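PDB 5KF0: aldehyde dehydrogenase from Burkholderia vietnamiensis, which probably catalyses the NAD(P)-dependent oxidation of aldehydes to carboxylic acids and binds NADPH. Local coordinates for residues F398-F401 against D402-L405; D269-E272 against Q273-Y276; A61-P64 against M65-L68; P15-A19 against N20-Y24. One frame throughout, in Å; residues are numbered along the deposited sequence.

Contact 1. Residues F398-F401 against D402-L405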
# COMPACT_ATOMS: atom_id res chain seq x y z
N PHE A 398 -23.57 -8.59 -33.25
CA PHE A 398 -22.92 -9.84 -32.87
C PHE A 398 -23.93 -10.78 -32.21
O PHE A 398 -24.98 -10.35 -31.73
CB PHE A 398 -21.73 -9.62 -31.92
CG PHE A 398 -22.12 -9.20 -30.52
CD1 PHE A 398 -22.26 -10.15 -29.51
CD2 PHE A 398 -22.32 -7.86 -30.22
CE1 PHE A 398 -22.62 -9.75 -28.21
CE2 PHE A 398 -22.66 -7.45 -28.93
CZ PHE A 398 -22.82 -8.40 -27.93
N ASP A 399 -23.58 -12.07 -32.20
CA ASP A 399 -24.34 -13.14 -31.56
C ASP A 399 -23.69 -13.64 -30.28
O ASP A 399 -24.38 -13.86 -29.27
CB ASP A 399 -24.50 -14.36 -32.49
CG ASP A 399 -25.26 -14.06 -33.73
OD1 ASP A 399 -26.17 -13.20 -33.69
OD2 ASP A 399 -24.97 -14.71 -34.76
N ARG A 400 -22.38 -13.87 -30.31
CA ARG A 400 -21.64 -14.48 -29.21
C ARG A 400 -20.79 -13.42 -28.54
O ARG A 400 -20.05 -12.71 -29.22
CB ARG A 400 -20.74 -15.61 -29.70
CG ARG A 400 -21.43 -16.83 -30.26
CD ARG A 400 -20.41 -17.92 -30.60
NE ARG A 400 -19.55 -17.54 -31.72
CZ ARG A 400 -18.31 -17.06 -31.60
NH1 ARG A 400 -17.76 -16.91 -30.40
NH2 ARG A 400 -17.61 -16.75 -32.68
N PHE A 401 -20.86 -13.34 -27.21
CA PHE A 401 -20.09 -12.33 -26.49
C PHE A 401 -18.60 -12.39 -26.81
O PHE A 401 -17.95 -11.36 -26.97
CB PHE A 401 -20.34 -12.46 -24.99
CG PHE A 401 -19.84 -11.30 -24.18
CD1 PHE A 401 -20.51 -10.08 -24.21
CD2 PHE A 401 -18.71 -11.42 -23.38
CE1 PHE A 401 -20.04 -9.00 -23.46
CE2 PHE A 401 -18.24 -10.35 -22.63
CZ PHE A 401 -18.91 -9.13 -22.68
N ASP A 402 -18.04 -13.60 -26.92
CA ASP A 402 -16.61 -13.73 -27.21
C ASP A 402 -16.26 -13.16 -28.59
O ASP A 402 -15.15 -12.65 -28.79
CB ASP A 402 -16.18 -15.19 -27.13
CG ASP A 402 -15.69 -15.58 -25.74
OD1 ASP A 402 -15.76 -14.75 -24.81
OD2 ASP A 402 -15.25 -16.75 -25.59
N ASP A 403 -17.19 -13.25 -29.54
CA ASP A 403 -16.97 -12.64 -30.85
C ASP A 403 -16.94 -11.12 -30.75
O ASP A 403 -16.14 -10.46 -31.42
CB ASP A 403 -18.06 -13.10 -31.82
CG ASP A 403 -17.89 -12.52 -33.22
OD1 ASP A 403 -18.87 -11.95 -33.74
OD2 ASP A 403 -16.80 -12.66 -33.81
N ALA A 404 -17.83 -10.54 -29.94
CA ALA A 404 -17.78 -9.10 -29.70
C ALA A 404 -16.44 -8.69 -29.12
O ALA A 404 -15.84 -7.70 -29.55
CB ALA A 404 -18.92 -8.68 -28.76
N LEU A 405 -15.93 -9.46 -28.15
CA LEU A 405 -14.64 -9.13 -27.55
C LEU A 405 -13.53 -9.19 -28.59
O LEU A 405 -12.68 -8.29 -28.66
CB LEU A 405 -14.33 -10.06 -26.38
CG LEU A 405 -15.31 -10.04 -25.20
CD1 LEU A 405 -14.86 -11.03 -24.12
CD2 LEU A 405 -15.45 -8.65 -24.61
O HOH W 1 -21.23 -13.21 -33.06
O HOH W 2 -14.98 -14.59 -33.37
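The carbonyl oxygen of R400 is taken by two backbone N-H groups of the first helical turn. A404 N donates to R400 O at 3.2 Å. D403 N is nearer, 2.9 Å from R400 O, but its angle of 123° makes the bond weak. One residue on, L405 N donates to F401 O at 3.0 Å. R400 is the N-cap residue of helix 401-409. This helix follows strand 392-398 and leads to strand 416-420, a beta-alpha-beta crossover in the probable catalytic domain of the aldehyde dehydrogenase fold.

The carboxylate of D403 is well supplied. D403 OD1 accepts from a water at 2.8 Å, and that water in turn accepts from D399 N. R407, one turn further along the helix, forms a salt bridge with the same oxygen. A second water donates to D403 OD2 and receives only a weak bond from R400 NH2. The R400 guanidinium makes no direct hydrogen bond to the D403 carboxylate. Its chain bends at chi3 (-68°), which lays one face of the guanidinium over D403 CB. D403 OD2 lies well out of the guanidinium plane, 4.3 Å from R400 NH2, so no N-H points at it and the direct attraction is one of charge only. D402 finds its salt-bridge partner in R429.

The apolar side is simpler. A404 CB sits over the centre of the F398 ring, 3.6 Å from its centroid, as a CH-pi contact. F401 CE2 touches L405 CD1 at 3.8 Å. All four of F398, F401, A404 and L405 also rest on I265 of strand 263-266.

Contact 2. Residues D269-E272 against Q273-Y276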
# COMPACT_ATOMS: atom_id res chain seq x y z
N ASP A 269 -28.70 -8.40 -22.38
CA ASP A 269 -29.54 -8.17 -21.20
C ASP A 269 -29.94 -6.71 -21.02
O ASP A 269 -30.44 -6.34 -19.95
CB ASP A 269 -28.82 -8.68 -19.94
CG ASP A 269 -27.48 -8.00 -19.69
OD1 ASP A 269 -27.08 -7.10 -20.46
OD2 ASP A 269 -26.80 -8.37 -18.70
N GLN A 270 -29.78 -5.88 -22.05
CA GLN A 270 -29.92 -4.43 -21.91
C GLN A 270 -31.27 -3.88 -22.36
O GLN A 270 -31.43 -2.66 -22.41
CB GLN A 270 -28.79 -3.74 -22.67
CG GLN A 270 -27.41 -4.00 -22.06
CD GLN A 270 -27.31 -3.41 -20.68
OE1 GLN A 270 -27.36 -2.19 -20.52
NE2 GLN A 270 -27.19 -4.27 -19.67
N PHE A 271 -32.25 -4.73 -22.69
CA PHE A 271 -33.48 -4.20 -23.28
C PHE A 271 -34.15 -3.15 -22.39
O PHE A 271 -34.59 -2.10 -22.87
CB PHE A 271 -34.48 -5.32 -23.58
CG PHE A 271 -35.75 -4.81 -24.23
CD1 PHE A 271 -35.80 -4.57 -25.59
CD2 PHE A 271 -36.88 -4.55 -23.46
CE1 PHE A 271 -36.95 -4.09 -26.19
CE2 PHE A 271 -38.03 -4.07 -24.05
CZ PHE A 271 -38.07 -3.84 -25.42
N GLU A 272 -34.21 -3.41 -21.08
CA GLU A 272 -34.93 -2.51 -20.19
C GLU A 272 -34.24 -1.16 -19.98
O GLU A 272 -34.87 -0.24 -19.46
CB GLU A 272 -35.15 -3.18 -18.83
CG GLU A 272 -36.07 -4.39 -18.90
CD GLU A 272 -37.48 -4.02 -19.33
OE1 GLU A 272 -38.01 -3.00 -18.83
OE2 GLU A 272 -38.05 -4.73 -20.18
N GLN A 273 -32.97 -1.01 -20.35
CA GLN A 273 -32.36 0.31 -20.21
C GLN A 273 -31.79 0.81 -21.53
O GLN A 273 -30.79 1.52 -21.58
CB GLN A 273 -31.30 0.33 -19.11
CG GLN A 273 -30.11 -0.59 -19.26
CD GLN A 273 -29.00 -0.23 -18.26
OE1 GLN A 273 -29.26 0.43 -17.24
NE2 GLN A 273 -27.75 -0.62 -18.55
N LEU A 274 -32.48 0.48 -22.64
CA LEU A 274 -31.99 0.90 -23.95
C LEU A 274 -31.93 2.42 -24.09
O LEU A 274 -31.03 2.95 -24.74
CB LEU A 274 -32.85 0.30 -25.06
CG LEU A 274 -32.43 -1.11 -25.50
CD1 LEU A 274 -33.28 -1.57 -26.68
CD2 LEU A 274 -30.94 -1.17 -25.84
N ASP A 275 -32.89 3.15 -23.50
CA ASP A 275 -32.84 4.60 -23.61
C ASP A 275 -31.60 5.16 -22.93
O ASP A 275 -30.96 6.09 -23.45
CB ASP A 275 -34.10 5.24 -23.03
CG ASP A 275 -35.32 5.05 -23.92
OD1 ASP A 275 -35.16 4.79 -25.13
OD2 ASP A 275 -36.45 5.15 -23.41
N TYR A 276 -31.22 4.61 -21.78
CA TYR A 276 -29.99 5.02 -21.12
C TYR A 276 -28.78 4.69 -21.99
O TYR A 276 -27.89 5.53 -22.18
CB TYR A 276 -29.85 4.32 -19.76
CG TYR A 276 -28.43 4.35 -19.23
CD1 TYR A 276 -27.63 3.21 -19.25
CD2 TYR A 276 -27.88 5.52 -18.72
CE1 TYR A 276 -26.31 3.25 -18.79
CE2 TYR A 276 -26.58 5.57 -18.24
CZ TYR A 276 -25.80 4.43 -18.28
OH TYR A 276 -24.50 4.49 -17.82
O HOH W 3 -35.30 2.03 -21.97
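Q270 and Q273 join their side-chain amides by a nearly straight hydrogen bond. Q273 NE2 donates to Q270 OE1, and the angle at the hydrogen is 170°. Q273 NE2 and Q270 OE1 are modelled 2.5 Å apart, too short for an ordinary amide bond, so the exact distance is doubtful. As modelled, the donor lies in the carbonyl plane, on a lone pair of Q270 OE1. The two amide planes are turned 76° apart, so the groups do not stack. The side chains run side by side and point the same way. Q273 reaches over with CG between its backbone N and carbonyl carbon (chi1 61°) and is extended beyond.

The backbone closes the same turn. Q273 N donates to Q270 O at 3.1 Å. L274 N makes a weaker bond to F271 O at 3.3 Å. These bonds belong to a short 3-10 segment, followed by Q273 as the N-cap residue of helix 274-286. The turn lies between strand 263-266 and that helix, in a beta-alpha-beta unit completed by strand 298-302. Near it, L274 CD1 meets F271 CD1 at 4.1 Å.

Further out, both amides have second partners. Q270 NE2 donates to D269 OD1 at 2.9 Å, with the oxygen in the amide plane of Q270. D269 is itself held through OD2 by the backbone N of D422. Q273 NE2 also donates to N442 OD1. Q273 OE1 takes a weak bond from R485 of the second subunit, and Y276 OH is bonded to R483 of that subunit. L274 packs on L309 and T308 of helix 306-319.

Contact 3. Residues A61-P64 against M65-L68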
# COMPACT_ATOMS: atom_id res chain seq x y z
N ALA A 61 16.60 25.29 -11.87
CA ALA A 61 15.52 25.20 -10.88
C ALA A 61 15.39 23.83 -10.23
O ALA A 61 14.54 23.67 -9.35
CB ALA A 61 14.18 25.58 -11.52
N VAL A 62 16.18 22.84 -10.64
CA VAL A 62 16.00 21.47 -10.14
C VAL A 62 16.17 21.42 -8.62
O VAL A 62 15.31 20.89 -7.90
CB VAL A 62 16.97 20.51 -10.85
CG1 VAL A 62 17.03 19.18 -10.11
CG2 VAL A 62 16.49 20.31 -12.28
N LYS A 63 17.27 21.96 -8.10
CA LYS A 63 17.49 21.87 -6.66
C LYS A 63 16.48 22.72 -5.89
O LYS A 63 15.89 22.20 -4.92
CB LYS A 63 18.95 22.23 -6.33
CG LYS A 63 19.30 22.07 -4.86
CD LYS A 63 20.82 22.10 -4.67
CE LYS A 63 21.22 22.77 -3.37
NZ LYS A 63 20.86 21.94 -2.18
N PRO A 64 16.20 23.97 -6.26
CA PRO A 64 15.17 24.72 -5.52
C PRO A 64 13.81 24.05 -5.52
O PRO A 64 13.11 24.06 -4.49
CB PRO A 64 15.14 26.06 -6.26
CG PRO A 64 16.52 26.21 -6.82
CD PRO A 64 16.93 24.83 -7.22
N MET A 65 13.40 23.45 -6.64
CA MET A 65 12.12 22.74 -6.68
C MET A 65 12.16 21.51 -5.79
O MET A 65 11.19 21.22 -5.09
CB MET A 65 11.78 22.34 -8.12
CG MET A 65 11.25 23.49 -8.96
SD MET A 65 9.70 24.13 -8.28
CE MET A 65 8.59 22.77 -8.55
N ARG A 66 13.27 20.77 -5.81
CA ARG A 66 13.41 19.58 -4.99
C ARG A 66 13.35 19.91 -3.50
O ARG A 66 12.91 19.09 -2.69
CB ARG A 66 14.73 18.87 -5.32
CG ARG A 66 14.99 17.61 -4.53
CD ARG A 66 16.31 16.94 -4.94
NE ARG A 66 17.49 17.54 -4.32
CZ ARG A 66 18.49 18.10 -4.98
NH1 ARG A 66 18.47 18.17 -6.31
NH2 ARG A 66 19.53 18.60 -4.32
N GLU A 67 13.79 21.10 -3.12
CA GLU A 67 13.82 21.48 -1.71
C GLU A 67 12.52 22.11 -1.23
O GLU A 67 12.35 22.29 -0.02
CB GLU A 67 14.99 22.44 -1.46
CG GLU A 67 16.33 21.75 -1.66
CD GLU A 67 17.51 22.64 -1.42
OE1 GLU A 67 17.34 23.88 -1.42
OE2 GLU A 67 18.62 22.11 -1.23
N LEU A 68 11.61 22.44 -2.13
CA LEU A 68 10.32 22.99 -1.75
C LEU A 68 9.55 21.97 -0.92
O LEU A 68 9.29 20.85 -1.40
CB LEU A 68 9.54 23.36 -3.00
CG LEU A 68 8.53 24.50 -2.99
CD1 LEU A 68 9.23 25.79 -2.60
CD2 LEU A 68 7.89 24.62 -4.36
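The carbonyl oxygen of P64 is shared by E67 N at 3.3 Å and L68 N at 3.2 Å. Both bonds are weak because their angles are poor. E67 N has a better acceptor in K63 O, 3.0 Å away. Two regular helical bonds come before these: M65 N to A61 O and R66 N to V62 O, each 2.9 Å.

Two side chains come near the end of K63. K63 NZ forms a salt bridge with E67 OE2, but the modelled distance of 2.4 Å is doubtful. K63 leaves its backbone with CG anti to N (chi1 -176°) and then bends at chi3 and chi4 to reach E67. In the conformer described, one of two for R66, R66 NH2 lies 3.5 Å from K63 CG. K63 CA is over one face of that guanidinium. K63 NZ and R66 NH2 are then 4.2 Å apart. E433 of the second subunit probably offsets their like charges: it forms a salt bridge with this R66 conformer and a long, weak ion pair with K63.

The arrangement is that of a short alpha-helix, 62-67, at a subunit interface of the aldehyde dehydrogenase fold, with K63 and E67 paired i to i+4, though too closely modelled to trust the distance.

Contact 4. Residues P15-A19 against N20-Y24; sequences PYYLA and NEAVY
The Y24 ring has P15 CB over the centre of one face. This CH-pi contact is 3.5 Å from P15 CB to the Y24 ring centroid, almost exactly on the ring normal. P15 CD also touches Y24 CE1. The Y17 ring carries A22 CA over one face, displaced toward the rim, and N20 O lies near its plane at the edge. The Y17 ring is turned over A22, its partner on the other strand, with CG anti to the carbonyl carbon (chi1 -77°), and Y17 CE1 meets A22 CB at 3.7 Å. P15 CG reaches the same methyl, A22 CB, at 3.6 Å. The Y16 ring lies on the other face of the sheet, where Y16 CE1 meets V23 CB at 3.6 Å. V23 O lies over one face of the Y16 ring, offset toward the rim.

Backbone bonds hold the strands. Y16 and V23 bond in both directions, with V23 N to Y16 O at 2.8 Å. L18 and E21 do the same, and L18 N to E21 O is 2.9 Å. Y17 and A22 form the non-hydrogen-bonded pair between them. At the turn, a water donates to both A19 O and E21 OE1. N20 OD1 accepts from G209 N, which fixes the turn against the neighbouring loop. Y17 also packs on helix 192-202, while L18 and A19 touch helix 48-60. The whole is a tight antiparallel beta hairpin, strands 13-18 and 21-23, closed by a type I' turn from L18 to E21.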
# COMPACT_ATOMS: atom_id res chain seq x y z
N PRO A 15 1.51 36.87 -24.06
CA PRO A 15 2.93 36.54 -24.05
C PRO A 15 3.12 35.04 -23.92
O PRO A 15 2.17 34.29 -23.67
CB PRO A 15 3.42 37.25 -22.79
CG PRO A 15 2.25 37.06 -21.83
CD PRO A 15 0.99 37.10 -22.70
N TYR A 16 4.36 34.59 -24.09
CA TYR A 16 4.70 33.27 -23.59
C TYR A 16 5.38 33.43 -22.24
O TYR A 16 5.70 34.53 -21.80
CB TYR A 16 5.55 32.43 -24.57
CG TYR A 16 6.89 32.96 -25.05
CD1 TYR A 16 7.94 33.22 -24.17
CD2 TYR A 16 7.12 33.14 -26.41
CE1 TYR A 16 9.17 33.67 -24.63
CE2 TYR A 16 8.34 33.59 -26.87
CZ TYR A 16 9.36 33.86 -25.98
OH TYR A 16 10.58 34.30 -26.44
N TYR A 17 5.58 32.31 -21.55
CA TYR A 17 6.13 32.33 -20.20
C TYR A 17 7.46 31.60 -20.18
O TYR A 17 7.51 30.39 -20.46
CB TYR A 17 5.14 31.75 -19.19
CG TYR A 17 4.06 32.77 -18.90
CD1 TYR A 17 4.17 33.63 -17.80
CD2 TYR A 17 2.99 32.95 -19.77
CE1 TYR A 17 3.21 34.61 -17.56
CE2 TYR A 17 2.03 33.92 -19.53
CZ TYR A 17 2.14 34.74 -18.43
OH TYR A 17 1.19 35.72 -18.18
N LEU A 18 8.52 32.34 -19.89
CA LEU A 18 9.88 31.83 -19.88
C LEU A 18 10.41 31.98 -18.47
O LEU A 18 10.53 33.11 -17.96
CB LEU A 18 10.75 32.59 -20.89
CG LEU A 18 12.25 32.31 -20.88
CD1 LEU A 18 12.50 30.87 -21.23
CD2 LEU A 18 12.98 33.24 -21.85
N ALA A 19 10.72 30.85 -17.83
CA ALA A 19 11.20 30.83 -16.45
C ALA A 19 10.31 31.68 -15.55
O ALA A 19 10.75 32.60 -14.85
CB ALA A 19 12.66 31.27 -16.36
N ASN A 20 9.02 31.38 -15.60
CA ASN A 20 7.94 31.87 -14.75
C ASN A 20 7.45 33.26 -15.13
O ASN A 20 6.53 33.73 -14.47
CB ASN A 20 8.31 31.95 -13.25
CG ASN A 20 8.85 30.64 -12.69
OD1 ASN A 20 9.58 29.89 -13.35
ND2 ASN A 20 8.52 30.38 -11.42
N GLU A 21 8.03 33.94 -16.13
CA GLU A 21 7.70 35.34 -16.37
C GLU A 21 7.23 35.58 -17.80
O GLU A 21 7.68 34.92 -18.74
CB GLU A 21 8.91 36.24 -16.03
CG GLU A 21 9.31 36.12 -14.55
CD GLU A 21 10.41 37.08 -14.11
OE1 GLU A 21 11.50 36.61 -13.72
OE2 GLU A 21 10.19 38.30 -14.16
N ALA A 22 6.33 36.54 -17.95
CA ALA A 22 5.74 36.84 -19.25
C ALA A 22 6.73 37.54 -20.17
O ALA A 22 7.42 38.48 -19.76
CB ALA A 22 4.51 37.73 -19.08
N VAL A 23 6.79 37.08 -21.43
CA VAL A 23 7.63 37.68 -22.46
C VAL A 23 6.77 37.94 -23.68
O VAL A 23 6.29 37.00 -24.32
CB VAL A 23 8.84 36.80 -22.83
CG1 VAL A 23 9.69 37.50 -23.87
CG2 VAL A 23 9.66 36.46 -21.59
N TYR A 24 6.58 39.22 -24.02
CA TYR A 24 5.82 39.60 -25.21
C TYR A 24 6.75 39.68 -26.42
O TYR A 24 6.97 40.73 -27.02
CB TYR A 24 5.09 40.92 -24.96
CG TYR A 24 3.91 40.81 -24.01
CD1 TYR A 24 2.64 40.51 -24.49
CD2 TYR A 24 4.07 41.00 -22.64
CE1 TYR A 24 1.56 40.39 -23.64
CE2 TYR A 24 2.99 40.89 -21.78
CZ TYR A 24 1.74 40.59 -22.29
OH TYR A 24 0.65 40.47 -21.45
O HOH W 4 12.54 34.56 -15.30

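From the N terminus the contacts come in series: 4, 3, 2, 1. None nests in or crosses another. Contact 4 closes the hairpin of strands 13-18 and 21-23. Contact 3 is a turn of helix 62-67, about 20 Å away centre to centre, and P207 borders both. Contacts 2 and 1 lie on the opposite side of the chain's centre, about 53 to 54 Å from the first two, centre to centre. Each closes a strand-to-helix turn, after strands 263-266 and 392-398, which belong to one sheet. Helix 424-433 borders contact 1 within the chain, and the same helix of the second subunit borders contact 3.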